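PDB 1K68: phytochrome Response Regulator RcpA from Tolypothrix sp. PCC 7601, which probably relays signals from a cyanobacterial phytochrome as a CheY-like receiver protein that is phosphorylated on an aspartate and binds magnesium. Local coordinates for residues H2-V8 with P28-V34. Residues are numbered along the deposited sequence; the frame is centred on the assembly and turned at random.
Sequences HKKIFLV and PHEVVTV
The carbonyl oxygen of Val32 takes the amide of Leu7 at 2.9 Å (N to O), the donor tilted 18° from the carbonyl plane, and also meets the CA-H of Phe6 at 3.4 Å (CA to O). Leu7 O is held likewise by Val34 N and the CA-H of Thr33, the pattern of neighbouring parallel strands. The shortest direct hydrogen bond between the two strands, Ile5 N to Glu30 O at 2.7 Å, lies almost in line with its C=O. Ahead of the strands, one water accepts from Lys3 N, donates to Pro28 O and sits at the edge of the His29 ring beside ND1, while His29 NE2 bonds Glu129 OE1.

Side chains alternate between two faces. Beside helix 37-44, Phe6 reaches out with CG anti to the backbone N (chi1 -168°), which brings the ring against the valines of 30-34: CD1 lies 4.0 Å from Val32 CG1, and CZ approaches Val34 CG2. The ring also stacks with Tyr43. Valine, branched at CB, suits an extended strand and sets methyls close to the backbone, where the ring meets them. With an alanine here instead of Phe6, the methyls of Val34 and the ring of Tyr43 would probably lose their aromatic partner. Further back, Lys4 runs alongside Glu30, its NZ 4.0 Å from OE1, too far for a salt bridge; that ammonium instead bonds Tyr43 OH and Ser54 O. His2 NE2 gives Glu30 OE1 a weak bond.

On the other face, Leu7 lies beside Thr33, with CD2 3.8 Å from OG1, and both meet helix 12-23, which links the strands in a beta-alpha-beta crossover. Main-chain bonds thus fix the register, while apolar side chains seat a helix on each face, and most polar side-chain contacts gather at the end away from the magnesium ion.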
loop_
_atom_site.group_PDB
_atom_site.type_symbol
_atom_site.label_atom_id
_atom_site.label_comp_id
_atom_site.label_asym_id
_atom_site.label_seq_id
_atom_site.Cartn_x
_atom_site.Cartn_y
_atom_site.Cartn_z
ATOM N N HIS A 2 21.653 -6.531 8.693
ATOM C CA HIS A 2 20.464 -6.364 7.869
ATOM C C HIS A 2 20.737 -6.777 6.425
ATOM O O HIS A 2 21.819 -6.541 5.883
ATOM C CB HIS A 2 19.980 -4.909 7.924
ATOM C CG HIS A 2 20.713 -3.985 7.002
ATOM N ND1 HIS A 2 22.071 -3.762 7.088
ATOM C CD2 HIS A 2 20.271 -3.222 5.972
ATOM C CE1 HIS A 2 22.433 -2.903 6.150
ATOM N NE2 HIS A 2 21.362 -2.562 5.461
ATOM N N LYS A 3 19.747 -7.405 5.806
ATOM C CA LYS A 3 19.875 -7.856 4.431
ATOM C C LYS A 3 19.291 -6.807 3.495
ATOM O O LYS A 3 18.332 -6.128 3.849
ATOM C CB LYS A 3 19.140 -9.184 4.268
ATOM C CG LYS A 3 19.620 -10.245 5.241
ATOM C CD LYS A 3 18.725 -11.466 5.234
ATOM C CE LYS A 3 19.236 -12.514 6.207
ATOM N NZ LYS A 3 18.403 -13.740 6.169
ATOM N N LYS A 4 19.881 -6.659 2.315
ATOM C CA LYS A 4 19.383 -5.691 1.346
ATOM C C LYS A 4 18.625 -6.375 0.212
ATOM O O LYS A 4 19.079 -7.373 -0.337
ATOM C CB LYS A 4 20.520 -4.868 0.735
ATOM C CG LYS A 4 20.009 -3.912 -0.354
ATOM C CD LYS A 4 21.116 -3.237 -1.140
ATOM C CE LYS A 4 21.795 -2.134 -0.349
ATOM N NZ LYS A 4 22.764 -1.401 -1.212
ATOM N N ILE A 5 17.473 -5.813 -0.135
ATOM C CA ILE A 5 16.644 -6.334 -1.205
ATOM C C ILE A 5 16.590 -5.295 -2.315
ATOM O O ILE A 5 16.272 -4.126 -2.072
ATOM C CB ILE A 5 15.224 -6.618 -0.702
ATOM C CG1 ILE A 5 15.284 -7.630 0.431
ATOM C CG2 ILE A 5 14.365 -7.148 -1.825
ATOM C CD1 ILE A 5 13.984 -7.761 1.168
ATOM N N PHE A 6 16.924 -5.726 -3.527
ATOM C CA PHE A 6 16.927 -4.848 -4.692
ATOM C C PHE A 6 15.689 -5.163 -5.533
ATOM O O PHE A 6 15.572 -6.245 -6.111
ATOM C CB PHE A 6 18.213 -5.083 -5.495
ATOM C CG PHE A 6 18.481 -4.047 -6.547
ATOM C CD1 PHE A 6 18.539 -2.694 -6.219
ATOM C CD2 PHE A 6 18.725 -4.427 -7.861
ATOM C CE1 PHE A 6 18.841 -1.741 -7.186
ATOM C CE2 PHE A 6 19.028 -3.480 -8.838
ATOM C CZ PHE A 6 19.089 -2.132 -8.501
ATOM N N LEU A 7 14.763 -4.213 -5.569
ATOM C CA LEU A 7 13.524 -4.350 -6.312
ATOM C C LEU A 7 13.600 -3.551 -7.601
ATOM O O LEU A 7 13.739 -2.322 -7.569
ATOM C CB LEU A 7 12.351 -3.849 -5.463
ATOM C CG LEU A 7 10.969 -3.685 -6.111
ATOM C CD1 LEU A 7 10.421 -5.034 -6.585
ATOM C CD2 LEU A 7 10.024 -3.065 -5.093
ATOM N N VAL A 8 13.538 -4.261 -8.728
ATOM C CA VAL A 8 13.572 -3.648 -10.050
ATOM C C VAL A 8 12.133 -3.735 -10.565
ATOM O O VAL A 8 11.689 -4.791 -11.027
ATOM C CB VAL A 8 14.522 -4.408 -11.000
ATOM C CG1 VAL A 8 14.629 -3.661 -12.323
ATOM C CG2 VAL A 8 15.903 -4.560 -10.359
ATOM N N PRO A 28 13.844 -6.367 10.269
ATOM C CA PRO A 28 14.039 -5.216 9.379
ATOM C C PRO A 28 15.023 -5.479 8.234
ATOM O O PRO A 28 16.078 -6.085 8.432
ATOM C CB PRO A 28 14.538 -4.131 10.332
ATOM C CG PRO A 28 13.839 -4.470 11.606
ATOM C CD PRO A 28 14.013 -5.970 11.678
ATOM N N HIS A 29 14.662 -5.021 7.037
ATOM C CA HIS A 29 15.502 -5.190 5.852
ATOM C C HIS A 29 15.647 -3.844 5.171
ATOM O O HIS A 29 14.926 -2.901 5.484
ATOM C CB HIS A 29 14.856 -6.150 4.849
ATOM C CG HIS A 29 14.463 -7.468 5.428
ATOM N ND1 HIS A 29 15.361 -8.309 6.052
ATOM C CD2 HIS A 29 13.270 -8.110 5.460
ATOM C CE1 HIS A 29 14.742 -9.405 6.442
ATOM N NE2 HIS A 29 13.467 -9.310 6.092
ATOM N N GLU A 30 16.580 -3.753 4.235
ATOM C CA GLU A 30 16.760 -2.518 3.491
ATOM C C GLU A 30 16.270 -2.773 2.077
ATOM O O GLU A 30 16.724 -3.704 1.419
ATOM C CB GLU A 30 18.228 -2.099 3.456
ATOM C CG GLU A 30 18.497 -1.008 2.442
ATOM C CD GLU A 30 19.946 -0.569 2.411
ATOM O OE1 GLU A 30 20.843 -1.438 2.343
ATOM O OE2 GLU A 30 20.187 0.653 2.443
ATOM N N VAL A 31 15.339 -1.951 1.611
ATOM C CA VAL A 31 14.803 -2.121 0.274
ATOM C C VAL A 31 15.183 -0.970 -0.632
ATOM O O VAL A 31 14.807 0.177 -0.384
ATOM C CB VAL A 31 13.267 -2.226 0.298
ATOM C CG1 VAL A 31 12.747 -2.577 -1.091
ATOM C CG2 VAL A 31 12.836 -3.275 1.315
ATOM N N VAL A 32 15.938 -1.276 -1.681
ATOM C CA VAL A 32 16.342 -0.268 -2.642
ATOM C C VAL A 32 15.604 -0.562 -3.930
ATOM O O VAL A 32 15.673 -1.667 -4.463
ATOM C CB VAL A 32 17.853 -0.295 -2.874
ATOM C CG1 VAL A 32 18.219 0.633 -4.017
ATOM C CG2 VAL A 32 18.563 0.144 -1.604
ATOM N N THR A 33 14.894 0.439 -4.428
ATOM C CA THR A 33 14.090 0.290 -5.626
ATOM C C THR A 33 14.546 1.155 -6.794
ATOM O O THR A 33 14.711 2.363 -6.639
ATOM C CB THR A 33 12.615 0.659 -5.316
ATOM O OG1 THR A 33 12.163 -0.070 -4.163
ATOM C CG2 THR A 33 11.711 0.347 -6.502
ATOM N N VAL A 34 14.775 0.532 -7.949
ATOM C CA VAL A 34 15.131 1.267 -9.163
ATOM C C VAL A 34 14.013 0.923 -10.137
ATOM O O VAL A 34 13.436 -0.172 -10.065
ATOM C CB VAL A 34 16.499 0.860 -9.758
ATOM C CG1 VAL A 34 17.616 1.322 -8.839
ATOM C CG2 VAL A 34 16.555 -0.635 -9.984
HETATM O O HOH W 1 17.573 -8.029 7.228
#